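Local coordinates for Peptide/nickel transport system substrate-binding protein (Listeria monocytogenes serotype 1/2a, PDB 5KZT) that binds peptides as the OppA substrate-binding protein, captured here with a peptide, and probably delivers them to a membrane transporter for uptake, at residues L24-D29 with V404-R409; I293-A298 with Q352-A357; G341-Y346 with L484-V489; N365-E370 with D395-K400; V369-D374 with Y418-S423. All blocks are in the same frame, centred on the assembly; numbering follows the deposited sequence.

Contact 1: residues L24-D29 with V404-R409; sequences LIPSAD and VPFKVR
Apolar packing combined with water bridges joins P26 and L24, in the loop between strand 16-21 and helix 36-45, to K407 and F406 in the first turn of helix 406-414. P26 CB lies 3.7 Å from K407 CB, and P26 CG stands 3.8 Å from F406 CD2, approaching the ring at a slant. The lysine then runs past the loop: with CG set between its backbone N and carbonyl carbon (chi1 70°) and the rest of the chain extended, it carries NZ to within 3.6 Å of L24 CD2, a methyl contact and not a polar one. The polar groups meet through solvent. One water donates to L24 O and accepts from K407 N at 2.9 Å, thereby serving an amide in the first turn, where no preceding turn can supply a carbonyl. A second accepts from K407 NZ at 2.8 Å and lies within hydrogen-bonding distance of I25 O. On the helix side, R409 and F406 also reach the bound peptide, R409 NH2 by a hydrogen bond to its backbone, so the contact lies next to the ligand site. Polar groups of loop and helix are thus linked by single waters, and direct touching is left to carbon and the lysine's end.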
# COMPACT_ATOMS: atom_id res chain seq x y z
N LEU A 24 7.91 -8.92 -8.81
CA LEU A 24 6.88 -9.35 -9.77
C LEU A 24 5.53 -8.80 -9.30
O LEU A 24 5.31 -8.63 -8.09
CB LEU A 24 6.82 -10.88 -9.83
CG LEU A 24 7.83 -11.60 -10.73
CD1 LEU A 24 9.26 -11.29 -10.36
CD2 LEU A 24 7.56 -13.09 -10.64
N ILE A 25 4.64 -8.53 -10.24
CA ILE A 25 3.31 -8.00 -9.92
C ILE A 25 2.47 -9.03 -9.17
O ILE A 25 2.22 -10.11 -9.70
CB ILE A 25 2.55 -7.59 -11.20
CG1 ILE A 25 3.30 -6.47 -11.93
CG2 ILE A 25 1.13 -7.14 -10.88
CD1 ILE A 25 2.82 -6.28 -13.36
N PRO A 26 2.01 -8.71 -7.94
CA PRO A 26 1.18 -9.68 -7.22
C PRO A 26 -0.24 -9.78 -7.75
O PRO A 26 -0.80 -10.89 -7.78
CB PRO A 26 1.20 -9.16 -5.77
CG PRO A 26 2.44 -8.33 -5.71
CD PRO A 26 2.40 -7.63 -7.02
N SER A 27 -0.79 -8.65 -8.17
CA SER A 27 -2.15 -8.59 -8.71
C SER A 27 -2.29 -7.36 -9.56
O SER A 27 -1.78 -6.31 -9.21
CB SER A 27 -3.18 -8.51 -7.58
OG SER A 27 -4.50 -8.30 -8.07
N ALA A 28 -3.01 -7.49 -10.68
CA ALA A 28 -3.41 -6.32 -11.44
C ALA A 28 -4.93 -6.25 -11.58
O ALA A 28 -5.44 -5.61 -12.49
CB ALA A 28 -2.75 -6.34 -12.81
N ASP A 29 -5.64 -6.88 -10.65
CA ASP A 29 -7.10 -6.79 -10.59
C ASP A 29 -7.40 -5.56 -9.74
O ASP A 29 -7.08 -5.56 -8.56
CB ASP A 29 -7.65 -8.09 -9.96
CG ASP A 29 -9.18 -8.13 -9.90
OD1 ASP A 29 -9.78 -7.10 -9.52
OD2 ASP A 29 -9.79 -9.20 -10.20
N VAL A 404 11.27 -14.37 0.60
CA VAL A 404 10.44 -14.88 -0.48
C VAL A 404 9.98 -13.74 -1.40
O VAL A 404 10.08 -12.57 -1.03
CB VAL A 404 9.22 -15.64 0.10
CG1 VAL A 404 9.68 -16.93 0.79
CG2 VAL A 404 8.40 -14.77 1.06
N PRO A 405 9.50 -14.07 -2.61
CA PRO A 405 8.94 -13.01 -3.44
C PRO A 405 7.82 -12.30 -2.72
O PRO A 405 7.11 -12.89 -1.89
CB PRO A 405 8.41 -13.77 -4.67
CG PRO A 405 9.25 -15.00 -4.72
CD PRO A 405 9.47 -15.38 -3.29
N PHE A 406 7.70 -11.01 -3.00
CA PHE A 406 6.73 -10.15 -2.37
C PHE A 406 5.34 -10.80 -2.40
O PHE A 406 4.66 -10.90 -1.38
CB PHE A 406 6.74 -8.82 -3.12
CG PHE A 406 5.81 -7.78 -2.59
CD1 PHE A 406 5.62 -7.58 -1.23
CD2 PHE A 406 5.16 -6.94 -3.48
CE1 PHE A 406 4.77 -6.60 -0.77
CE2 PHE A 406 4.33 -5.94 -3.04
CZ PHE A 406 4.13 -5.77 -1.67
N LYS A 407 4.93 -11.27 -3.58
CA LYS A 407 3.61 -11.92 -3.71
C LYS A 407 3.41 -13.16 -2.81
O LYS A 407 2.30 -13.36 -2.30
CB LYS A 407 3.26 -12.21 -5.16
CG LYS A 407 4.04 -13.30 -5.85
CD LYS A 407 3.54 -13.40 -7.29
CE LYS A 407 4.42 -14.30 -8.12
NZ LYS A 407 4.22 -14.12 -9.59
N VAL A 408 4.47 -13.91 -2.56
CA VAL A 408 4.43 -15.08 -1.68
C VAL A 408 4.30 -14.61 -0.23
O VAL A 408 3.52 -15.16 0.56
CB VAL A 408 5.66 -16.01 -1.90
CG1 VAL A 408 5.68 -17.18 -0.90
CG2 VAL A 408 5.68 -16.56 -3.32
N ARG A 409 5.06 -13.57 0.15
CA ARG A 409 4.93 -13.02 1.50
C ARG A 409 3.49 -12.59 1.77
O ARG A 409 2.92 -12.84 2.85
CB ARG A 409 5.88 -11.83 1.73
CG ARG A 409 5.61 -11.15 3.05
CD ARG A 409 6.73 -10.26 3.50
NE ARG A 409 6.96 -9.09 2.64
CZ ARG A 409 6.27 -7.95 2.68
NH1 ARG A 409 5.24 -7.79 3.49
NH2 ARG A 409 6.64 -6.95 1.89
O HOH W 1 6.15 -10.58 -6.10
O HOH W 2 3.73 -11.88 -11.13

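Contact 2: residues I293-A298 with Q352-A357; sequences IRKAIA and QKAWKA
A296 and A354 bring two helices, 291-299 and 348-362, together as a close, roughly antiparallel pair: the short axes approach to 7.5 Å with 148° between their directions. Small side chains make this spacing possible. The methyl of A296 sits against the backbone of the partner helix, its CB 3.6 Å from W355 N and 3.7 Å from W355 CB, while the methyl of A354 faces back, A354 CB lying 4.3 Å from A296 CB. On the buried flank the indole of W355 closes the groove. The ring is swung alongside the other helix by a chi1 of 179°, with CG anti to the backbone nitrogen; there A296 CB meets its edge near the ring plane and I293 CD1 approaches obliquely. The indole NE1 of W355 hydrogen bonds to D395 O, which ties the helix pair to the loop just before strand 397-404; L397 also packs against the indole. The opposite flank is looser and more open to water. There K295, partly exposed, lays only the aliphatic beginning of its chain on the A354 methyl before bends at chi3 and chi4 lead the ammonium away. The nearest approach on this flank is K295 CD to A354 CB, at 3.7 Å.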
# COMPACT_ATOMS: atom_id res chain seq x y z
N ILE A 293 6.67 -12.08 25.07
CA ILE A 293 7.52 -12.52 23.96
C ILE A 293 7.49 -11.50 22.81
O ILE A 293 8.55 -11.21 22.24
CB ILE A 293 7.12 -13.94 23.49
CG1 ILE A 293 7.30 -14.96 24.63
CG2 ILE A 293 7.89 -14.36 22.24
CD1 ILE A 293 8.70 -15.07 25.20
N ARG A 294 6.31 -10.96 22.48
CA ARG A 294 6.20 -9.87 21.49
C ARG A 294 7.07 -8.67 21.89
O ARG A 294 7.81 -8.11 21.07
CB ARG A 294 4.74 -9.41 21.31
CG ARG A 294 3.82 -10.49 20.73
CD ARG A 294 2.55 -9.90 20.18
NE ARG A 294 1.70 -9.24 21.18
CZ ARG A 294 0.83 -9.83 21.99
NH1 ARG A 294 0.69 -11.16 22.03
NH2 ARG A 294 0.10 -9.08 22.81
N LYS A 295 6.95 -8.29 23.17
CA LYS A 295 7.69 -7.15 23.74
C LYS A 295 9.20 -7.37 23.67
O LYS A 295 9.95 -6.44 23.40
CB LYS A 295 7.25 -6.90 25.19
CG LYS A 295 7.88 -5.66 25.83
CD LYS A 295 7.41 -5.43 27.26
CE LYS A 295 6.01 -4.83 27.33
NZ LYS A 295 5.98 -3.45 26.78
N ALA A 296 9.63 -8.61 23.94
CA ALA A 296 11.06 -8.96 23.92
C ALA A 296 11.66 -8.73 22.54
O ALA A 296 12.68 -8.05 22.41
CB ALA A 296 11.25 -10.40 24.34
N ILE A 297 11.01 -9.30 21.52
CA ILE A 297 11.45 -9.12 20.12
C ILE A 297 11.40 -7.62 19.75
O ILE A 297 12.35 -7.08 19.17
CB ILE A 297 10.56 -9.93 19.14
CG1 ILE A 297 10.65 -11.45 19.40
CG2 ILE A 297 10.87 -9.60 17.68
CD1 ILE A 297 12.00 -12.08 19.25
N ALA A 298 10.30 -6.95 20.12
CA ALA A 298 10.07 -5.57 19.73
C ALA A 298 11.17 -4.63 20.21
O ALA A 298 11.66 -3.81 19.43
CB ALA A 298 8.73 -5.07 20.24
N GLN A 352 15.01 -7.75 27.59
CA GLN A 352 15.50 -8.92 28.32
C GLN A 352 14.61 -9.24 29.53
O GLN A 352 14.39 -10.41 29.82
CB GLN A 352 16.98 -8.74 28.72
CG GLN A 352 17.91 -8.86 27.51
CD GLN A 352 19.34 -8.41 27.76
OE1 GLN A 352 19.65 -7.74 28.75
NE2 GLN A 352 20.23 -8.80 26.85
N LYS A 353 14.11 -8.21 30.21
CA LYS A 353 13.11 -8.37 31.27
C LYS A 353 11.85 -9.09 30.73
O LYS A 353 11.41 -10.08 31.31
CB LYS A 353 12.73 -7.00 31.87
CG LYS A 353 11.72 -7.10 33.02
CD LYS A 353 11.36 -5.76 33.65
CE LYS A 353 10.74 -6.00 35.02
NZ LYS A 353 9.84 -4.90 35.47
N ALA A 354 11.30 -8.58 29.63
CA ALA A 354 10.14 -9.20 28.99
C ALA A 354 10.44 -10.62 28.51
O ALA A 354 9.62 -11.51 28.65
CB ALA A 354 9.66 -8.35 27.81
N TRP A 355 11.63 -10.82 27.94
CA TRP A 355 12.05 -12.14 27.46
C TRP A 355 12.07 -13.19 28.59
O TRP A 355 11.47 -14.26 28.45
CB TRP A 355 13.42 -12.03 26.80
CG TRP A 355 14.01 -13.29 26.27
CD1 TRP A 355 15.17 -13.86 26.68
CD2 TRP A 355 13.53 -14.09 25.19
NE1 TRP A 355 15.44 -14.98 25.95
CE2 TRP A 355 14.44 -15.15 25.03
CE3 TRP A 355 12.42 -14.01 24.34
CZ2 TRP A 355 14.27 -16.14 24.07
CZ3 TRP A 355 12.24 -15.00 23.39
CH2 TRP A 355 13.16 -16.05 23.27
N LYS A 356 12.74 -12.88 29.70
CA LYS A 356 12.81 -13.82 30.84
C LYS A 356 11.40 -14.17 31.38
O LYS A 356 11.10 -15.35 31.65
CB LYS A 356 13.71 -13.29 31.97
CG LYS A 356 15.20 -13.20 31.59
CD LYS A 356 16.16 -13.10 32.78
CE LYS A 356 16.48 -11.67 33.20
NZ LYS A 356 17.32 -10.92 32.21
N ALA A 357 10.54 -13.17 31.49
CA ALA A 357 9.17 -13.35 32.02
C ALA A 357 8.29 -14.16 31.08
O ALA A 357 7.55 -15.04 31.51
CB ALA A 357 8.53 -12.00 32.31

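Contact 3: residues G341-Y346 with L484-V489; sequences GKHLEY and LLTDDV
H343 and T486 share the direct polar bond of this contact: H343 ND1 and T486 OG1 lie 2.8 Å apart at an angle of 162°, with the hydroxyl at the edge of the imidazole and near its plane. Either atom could be the donor. Beside this bond, H343 CB rests on L485 CB at 3.6 Å, the two side chains crossing at about a right angle. L344 supplies the apolar half. Its branched end lies over the carbonyl of L485, L344 CD1 being 3.5 Å from L485 O, and each methyl also meets one of V489, with L344 CD1 4.0 Å from V489 CG1. At the helix end, that same L485 O accepts from V489 N.

The arrangement is a loop packed on the C-terminal end of a helix: residues 341-346 link helix 336-340 to helix 348-362, and helix 471-487 finishes here with a wider pi-type turn before V489 departs with positive phi. A water forms a second link, accepting from L344 N at 2.8 Å and hydrogen bonding to T486 OG1, which therefore has two partners in this contact.

Farther out, S340 OG binds H343 NE2, so the imidazole is gripped at both nitrogens and its rotation is fixed. L344 O receives Q492 NE2 and K303 NZ. R294, from helix 291-299, donates to D488 O and V489 O, and A298 of that helix packs against the V489 side chain.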
# COMPACT_ATOMS: atom_id res chain seq x y z
N GLY A 341 3.10 10.69 21.01
CA GLY A 341 4.39 10.37 21.60
C GLY A 341 5.02 9.11 21.04
O GLY A 341 4.44 8.42 20.16
N LYS A 342 6.20 8.79 21.55
CA LYS A 342 6.90 7.59 21.12
C LYS A 342 6.34 6.36 21.84
O LYS A 342 5.90 6.46 22.97
CB LYS A 342 8.40 7.72 21.36
CG LYS A 342 9.05 8.78 20.50
CD LYS A 342 10.52 8.93 20.87
CE LYS A 342 11.28 9.86 19.93
NZ LYS A 342 10.63 11.20 19.79
N HIS A 343 6.36 5.22 21.15
CA HIS A 343 5.99 3.93 21.71
C HIS A 343 7.05 2.88 21.40
O HIS A 343 7.69 2.95 20.35
CB HIS A 343 4.67 3.47 21.10
CG HIS A 343 3.60 4.51 21.18
ND1 HIS A 343 2.73 4.59 22.24
CD2 HIS A 343 3.29 5.52 20.34
CE1 HIS A 343 1.91 5.61 22.05
NE2 HIS A 343 2.24 6.20 20.91
N LEU A 344 7.22 1.92 22.31
CA LEU A 344 8.11 0.76 22.12
C LEU A 344 9.50 1.15 21.58
O LEU A 344 9.94 0.70 20.51
CB LEU A 344 7.46 -0.27 21.19
CG LEU A 344 6.06 -0.78 21.59
CD1 LEU A 344 5.46 -1.60 20.45
CD2 LEU A 344 6.09 -1.57 22.88
N GLU A 345 10.16 2.01 22.34
CA GLU A 345 11.52 2.44 22.02
C GLU A 345 12.54 1.35 22.30
O GLU A 345 12.43 0.63 23.29
CB GLU A 345 11.87 3.71 22.80
CG GLU A 345 11.02 4.91 22.39
CD GLU A 345 11.39 6.18 23.14
OE1 GLU A 345 12.42 6.79 22.81
OE2 GLU A 345 10.64 6.58 24.04
N TYR A 346 13.52 1.23 21.42
CA TYR A 346 14.65 0.32 21.61
C TYR A 346 15.24 0.37 23.01
O TYR A 346 15.65 1.44 23.47
CB TYR A 346 15.73 0.64 20.60
CG TYR A 346 17.05 -0.08 20.80
CD1 TYR A 346 17.14 -1.47 20.70
CD2 TYR A 346 18.22 0.64 21.06
CE1 TYR A 346 18.34 -2.12 20.86
CE2 TYR A 346 19.43 -0.01 21.22
CZ TYR A 346 19.49 -1.38 21.12
OH TYR A 346 20.69 -2.00 21.27
N LEU A 484 -2.58 -0.04 20.75
CA LEU A 484 -1.97 -0.95 19.78
C LEU A 484 -0.51 -1.28 20.11
O LEU A 484 -0.09 -2.43 20.06
CB LEU A 484 -2.05 -0.35 18.37
CG LEU A 484 -1.62 -1.20 17.19
CD1 LEU A 484 -2.64 -2.30 16.95
CD2 LEU A 484 -1.44 -0.37 15.93
N LEU A 485 0.24 -0.23 20.45
CA LEU A 485 1.69 -0.33 20.58
C LEU A 485 2.13 -0.52 22.03
O LEU A 485 2.55 -1.61 22.39
CB LEU A 485 2.36 0.90 19.93
CG LEU A 485 2.03 1.08 18.44
CD1 LEU A 485 2.73 2.31 17.88
CD2 LEU A 485 2.37 -0.16 17.61
N THR A 486 2.00 0.51 22.85
CA THR A 486 2.47 0.45 24.23
C THR A 486 1.77 -0.64 25.04
O THR A 486 2.43 -1.43 25.70
CB THR A 486 2.34 1.82 24.91
OG1 THR A 486 3.20 2.76 24.25
CG2 THR A 486 2.72 1.76 26.40
N ASP A 487 0.44 -0.69 24.97
CA ASP A 487 -0.35 -1.61 25.79
C ASP A 487 -0.29 -3.08 25.31
O ASP A 487 -0.11 -3.98 26.11
CB ASP A 487 -1.81 -1.16 25.90
CG ASP A 487 -1.97 0.28 26.43
OD1 ASP A 487 -0.96 0.86 26.95
OD2 ASP A 487 -3.10 0.83 26.32
N ASP A 488 -0.48 -3.31 24.00
CA ASP A 488 -0.63 -4.67 23.45
C ASP A 488 0.57 -5.19 22.67
O ASP A 488 0.68 -6.39 22.44
CB ASP A 488 -1.87 -4.74 22.55
CG ASP A 488 -3.17 -4.59 23.32
OD1 ASP A 488 -3.15 -4.49 24.56
OD2 ASP A 488 -4.26 -4.57 22.71
N VAL A 489 1.47 -4.32 22.23
CA VAL A 489 2.58 -4.76 21.36
C VAL A 489 2.06 -5.64 20.20
O VAL A 489 2.58 -6.72 19.93
CB VAL A 489 3.68 -5.52 22.16
CG1 VAL A 489 5.00 -5.45 21.42
CG2 VAL A 489 3.85 -4.97 23.58
O HOH W 3 5.78 1.89 24.75

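Contact 4: residues N365-E370 with D395-K400; sequences NEITVE and DGLTVK
From I367 opposite L397 to E370 opposite K400, two parallel strands run in step, their short axes 4.6 Å apart and inclined by 20°. Four backbone hydrogen bonds alternate as parallel pairing requires: I367 N binds G396 O, T398 N binds I367 O, V369 N binds T398 O, and K400 N binds V369 O, all between 2.9 and 3.0 Å. The T398-I367 bond is the straightest, at 170°. CA-H...O contacts fill in between them, such as V399 CA to V369 O at 3.2 Å. At the entrance to the pair, G396 has positive phi and lies close against N365 and E366, where its lack of a side chain allows the chains to approach.

One side of the sheet carries I367, V369, L397 and V399. L397 CD1 is the hub, touching I367 CG2 and V369 CG2, each at 4.0 Å; the leucine reaches them because CG lies anti to the backbone nitrogen (chi1 -180°), tipping its branch toward the neighbouring strand. W355 and I293 from the adjoining helices cover this side. On the other side, T368 and T398 lie side by side and point the same way; T368 OG1 and T398 OG1 are 4.1 Å apart, too far for a hydrogen bond. T368 CG2 meets K400 CG at 3.7 Å, where the lysine chain bends before its end leads away. This side is largely exposed to solvent. Strand 367-374, helix 377-393 and strand 397-404 together make a classic beta-alpha-beta unit, whose two parallel strands meet here.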
# COMPACT_ATOMS: atom_id res chain seq x y z
N ASN A 365 12.94 -22.87 27.82
CA ASN A 365 14.28 -22.22 27.88
C ASN A 365 14.74 -21.66 26.54
O ASN A 365 15.62 -20.81 26.49
CB ASN A 365 15.35 -23.23 28.31
CG ASN A 365 14.89 -24.14 29.42
OD1 ASN A 365 13.96 -23.81 30.15
ND2 ASN A 365 15.54 -25.30 29.55
N GLU A 366 14.18 -22.20 25.45
CA GLU A 366 14.54 -21.80 24.10
C GLU A 366 13.29 -21.72 23.22
O GLU A 366 12.26 -22.31 23.54
CB GLU A 366 15.57 -22.77 23.51
CG GLU A 366 15.11 -24.22 23.37
CD GLU A 366 16.20 -25.22 23.75
OE1 GLU A 366 17.35 -25.09 23.24
OE2 GLU A 366 15.91 -26.13 24.56
N ILE A 367 13.40 -20.93 22.15
CA ILE A 367 12.31 -20.72 21.18
C ILE A 367 12.97 -20.59 19.81
O ILE A 367 13.99 -19.90 19.68
CB ILE A 367 11.50 -19.43 21.50
CG1 ILE A 367 10.53 -19.67 22.66
CG2 ILE A 367 10.72 -18.93 20.28
CD1 ILE A 367 9.92 -18.41 23.25
N THR A 368 12.41 -21.29 18.81
CA THR A 368 12.73 -21.06 17.38
C THR A 368 11.54 -20.40 16.70
O THR A 368 10.42 -20.87 16.86
CB THR A 368 13.04 -22.37 16.63
OG1 THR A 368 14.14 -23.02 17.26
CG2 THR A 368 13.39 -22.12 15.15
N VAL A 369 11.78 -19.33 15.96
CA VAL A 369 10.75 -18.72 15.13
C VAL A 369 11.33 -18.34 13.79
O VAL A 369 12.52 -18.05 13.69
CB VAL A 369 10.09 -17.48 15.79
CG1 VAL A 369 9.13 -17.91 16.89
CG2 VAL A 369 11.13 -16.48 16.29
N GLU A 370 10.47 -18.33 12.77
CA GLU A 370 10.85 -18.00 11.40
C GLU A 370 10.43 -16.56 11.08
O GLU A 370 9.27 -16.19 11.28
CB GLU A 370 10.23 -19.03 10.46
CG GLU A 370 9.98 -18.66 9.00
CD GLU A 370 8.88 -19.57 8.42
OE1 GLU A 370 7.66 -19.16 8.30
OE2 GLU A 370 9.25 -20.74 8.12
N ASP A 395 18.88 -14.58 24.81
CA ASP A 395 19.52 -15.90 24.97
C ASP A 395 18.50 -17.02 24.85
O ASP A 395 17.48 -17.00 25.54
CB ASP A 395 20.20 -16.02 26.34
CG ASP A 395 21.36 -15.05 26.54
OD1 ASP A 395 21.92 -14.53 25.55
OD2 ASP A 395 21.74 -14.80 27.70
N GLY A 396 18.79 -17.99 23.99
CA GLY A 396 17.89 -19.11 23.70
C GLY A 396 16.94 -18.88 22.54
O GLY A 396 16.08 -19.71 22.27
N LEU A 397 17.08 -17.77 21.82
CA LEU A 397 16.25 -17.49 20.66
C LEU A 397 17.01 -17.84 19.39
O LEU A 397 18.14 -17.38 19.20
CB LEU A 397 15.83 -16.01 20.64
CG LEU A 397 14.93 -15.57 19.48
CD1 LEU A 397 13.57 -16.25 19.51
CD2 LEU A 397 14.76 -14.07 19.48
N THR A 398 16.42 -18.70 18.58
CA THR A 398 16.85 -18.95 17.22
C THR A 398 15.84 -18.28 16.31
O THR A 398 14.62 -18.39 16.53
CB THR A 398 16.88 -20.45 16.88
OG1 THR A 398 17.78 -21.12 17.76
CG2 THR A 398 17.35 -20.69 15.46
N VAL A 399 16.34 -17.58 15.30
CA VAL A 399 15.51 -16.96 14.26
C VAL A 399 15.91 -17.56 12.90
O VAL A 399 17.05 -17.35 12.46
CB VAL A 399 15.68 -15.43 14.25
CG1 VAL A 399 14.88 -14.80 13.10
CG2 VAL A 399 15.24 -14.85 15.59
N LYS A 400 15.01 -18.34 12.29
CA LYS A 400 15.22 -18.88 10.93
C LYS A 400 14.78 -17.79 9.98
O LYS A 400 13.79 -17.10 10.25
CB LYS A 400 14.36 -20.12 10.61
CG LYS A 400 14.32 -21.25 11.63
CD LYS A 400 15.33 -22.36 11.35
CE LYS A 400 16.66 -22.10 12.04
NZ LYS A 400 17.70 -23.11 11.71

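Contact 5: residues V369-D374 with Y418-S423; sequences VEFTSD and YDFSMS
F371 pairs with F420 and T372 with S421 across two parallel strands whose short axes lie 4.6 Å apart at 20°. T372 is held through both backbone atoms, N donating to F420 O and O accepting from M422 N, each at 2.9 Å; toward the entrance the F420 N to E370 O bond is weak.

There a side chain takes over: D419 OD2 accepts from E370 N at 2.9 Å, nearly straight, through the lone pair turned away from its other oxygen. D419 OD1 forms a salt bridge with R281, which also holds E370 OE1 and probably eases the proximity of the two acids. A water sits in this corner, accepting from D419 N and lying close to E370 O and T372 OG1.

On the opposite face of the sheet, the two phenylalanine rings meet. F371 directs its edge at the face of F420 in a T-shaped stack, centroids 4.8 Å apart and planes at 61°, with F371 CD1 over the centre of the F420 ring. F420 reaches this position because its CG sits between the backbone N and carbonyl carbon (chi1 69°), which turns the ring toward the neighbouring strand. V369 CG2 presses close on F420 CE1 at 3.4 Å, and F371 CZ meets M422 CB at 3.8 Å.

At the far end D374 hydrogen bonds the backbone of the bound peptide and forms a salt bridge with R409. The pair belongs to the parallel part of a mixed sheet whose strand 367-374 runs from an aromatic core to the peptide site, an arrangement consistent with the periplasmic-binding-protein class.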
# COMPACT_ATOMS: atom_id res chain seq x y z
N VAL A 369 11.78 -19.33 15.96
CA VAL A 369 10.75 -18.72 15.13
C VAL A 369 11.33 -18.34 13.79
O VAL A 369 12.52 -18.05 13.69
CB VAL A 369 10.09 -17.48 15.79
CG1 VAL A 369 9.13 -17.91 16.89
CG2 VAL A 369 11.13 -16.48 16.29
N GLU A 370 10.47 -18.33 12.77
CA GLU A 370 10.85 -18.00 11.40
C GLU A 370 10.43 -16.56 11.08
O GLU A 370 9.27 -16.19 11.28
CB GLU A 370 10.23 -19.03 10.46
CG GLU A 370 9.98 -18.66 9.00
CD GLU A 370 8.88 -19.57 8.42
OE1 GLU A 370 7.66 -19.16 8.30
OE2 GLU A 370 9.25 -20.74 8.12
N PHE A 371 11.39 -15.76 10.60
CA PHE A 371 11.16 -14.38 10.22
C PHE A 371 10.97 -14.31 8.70
O PHE A 371 11.88 -14.69 7.95
CB PHE A 371 12.34 -13.52 10.65
CG PHE A 371 12.13 -12.06 10.44
CD1 PHE A 371 11.11 -11.39 11.09
CD2 PHE A 371 12.95 -11.34 9.57
CE1 PHE A 371 10.90 -10.03 10.89
CE2 PHE A 371 12.74 -9.98 9.36
CZ PHE A 371 11.71 -9.32 10.02
N THR A 372 9.81 -13.83 8.24
CA THR A 372 9.57 -13.66 6.81
C THR A 372 9.82 -12.23 6.31
O THR A 372 9.31 -11.26 6.87
CB THR A 372 8.15 -14.10 6.42
OG1 THR A 372 7.99 -15.49 6.71
CG2 THR A 372 7.91 -13.92 4.93
N SER A 373 10.60 -12.12 5.23
CA SER A 373 10.77 -10.88 4.48
C SER A 373 10.87 -11.17 2.97
O SER A 373 10.64 -12.31 2.53
CB SER A 373 11.99 -10.10 5.00
OG SER A 373 11.95 -8.74 4.56
N ASP A 374 11.19 -10.15 2.18
CA ASP A 374 11.23 -10.29 0.72
C ASP A 374 12.57 -10.85 0.24
O ASP A 374 13.44 -11.13 1.06
CB ASP A 374 10.89 -8.94 0.07
CG ASP A 374 9.47 -8.51 0.37
OD1 ASP A 374 8.58 -9.39 0.46
OD2 ASP A 374 9.24 -7.30 0.54
N TYR A 418 2.82 -17.85 8.80
CA TYR A 418 4.08 -17.18 9.14
C TYR A 418 4.13 -17.03 10.67
O TYR A 418 3.11 -17.20 11.34
CB TYR A 418 4.19 -15.81 8.41
CG TYR A 418 3.32 -14.70 8.97
CD1 TYR A 418 1.97 -14.63 8.64
CD2 TYR A 418 3.85 -13.72 9.83
CE1 TYR A 418 1.13 -13.65 9.18
CE2 TYR A 418 3.03 -12.70 10.33
CZ TYR A 418 1.68 -12.68 10.00
OH TYR A 418 0.84 -11.72 10.50
N ASP A 419 5.31 -16.76 11.22
CA ASP A 419 5.44 -16.51 12.66
C ASP A 419 5.50 -15.01 12.93
O ASP A 419 4.70 -14.45 13.68
CB ASP A 419 6.70 -17.17 13.21
CG ASP A 419 6.68 -18.67 13.12
OD1 ASP A 419 5.60 -19.29 13.01
OD2 ASP A 419 7.79 -19.24 13.19
N PHE A 420 6.49 -14.37 12.32
CA PHE A 420 6.61 -12.93 12.32
C PHE A 420 7.26 -12.49 11.03
O PHE A 420 7.92 -13.30 10.36
CB PHE A 420 7.24 -12.36 13.61
CG PHE A 420 8.71 -12.66 13.84
CD1 PHE A 420 9.27 -13.89 13.60
CD2 PHE A 420 9.52 -11.67 14.39
CE1 PHE A 420 10.63 -14.13 13.86
CE2 PHE A 420 10.87 -11.90 14.65
CZ PHE A 420 11.42 -13.13 14.39
N SER A 421 7.06 -11.22 10.66
CA SER A 421 7.44 -10.76 9.34
C SER A 421 7.72 -9.28 9.32
O SER A 421 7.32 -8.54 10.22
CB SER A 421 6.31 -11.07 8.35
OG SER A 421 5.16 -10.25 8.58
N MET A 422 8.42 -8.87 8.27
CA MET A 422 8.69 -7.46 7.99
C MET A 422 7.60 -7.04 7.03
O MET A 422 7.53 -7.55 5.91
CB MET A 422 10.05 -7.31 7.32
CG MET A 422 10.36 -5.89 6.86
SD MET A 422 10.75 -4.81 8.26
CE MET A 422 12.41 -5.33 8.56
N SER A 423 6.74 -6.12 7.45
CA SER A 423 5.69 -5.62 6.55
C SER A 423 5.70 -4.13 6.49
O SER A 423 6.33 -3.48 7.30
CB SER A 423 4.34 -6.12 6.98
OG SER A 423 4.40 -7.54 7.19
O HOH W 4 7.45 -16.38 9.21
O HOH W 5 9.68 -7.45 3.94

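How the contacts relate
Contacts 2, 4 and 5 form one continuous body. Contacts 4 and 5 share strand 367-374, the middle strand between 397-404 and 420-425, and their centres are 13 Å apart. Contact 2, about 12 Å from contact 4 between centres, lays its helices on that sheet, and helix 348-362 leads directly into strand 367-374. Contact 3 adjoins contact 2 through R294, its segments alternating with those of contact 2 along the chain. Contact 1 lies about 30 Å from contact 3 between centres, yet touches contact 5 through the R409-D374 salt bridge. It links an N-terminal loop to the helix following strand 397-404, connecting distant parts of the chain beside the bound peptide.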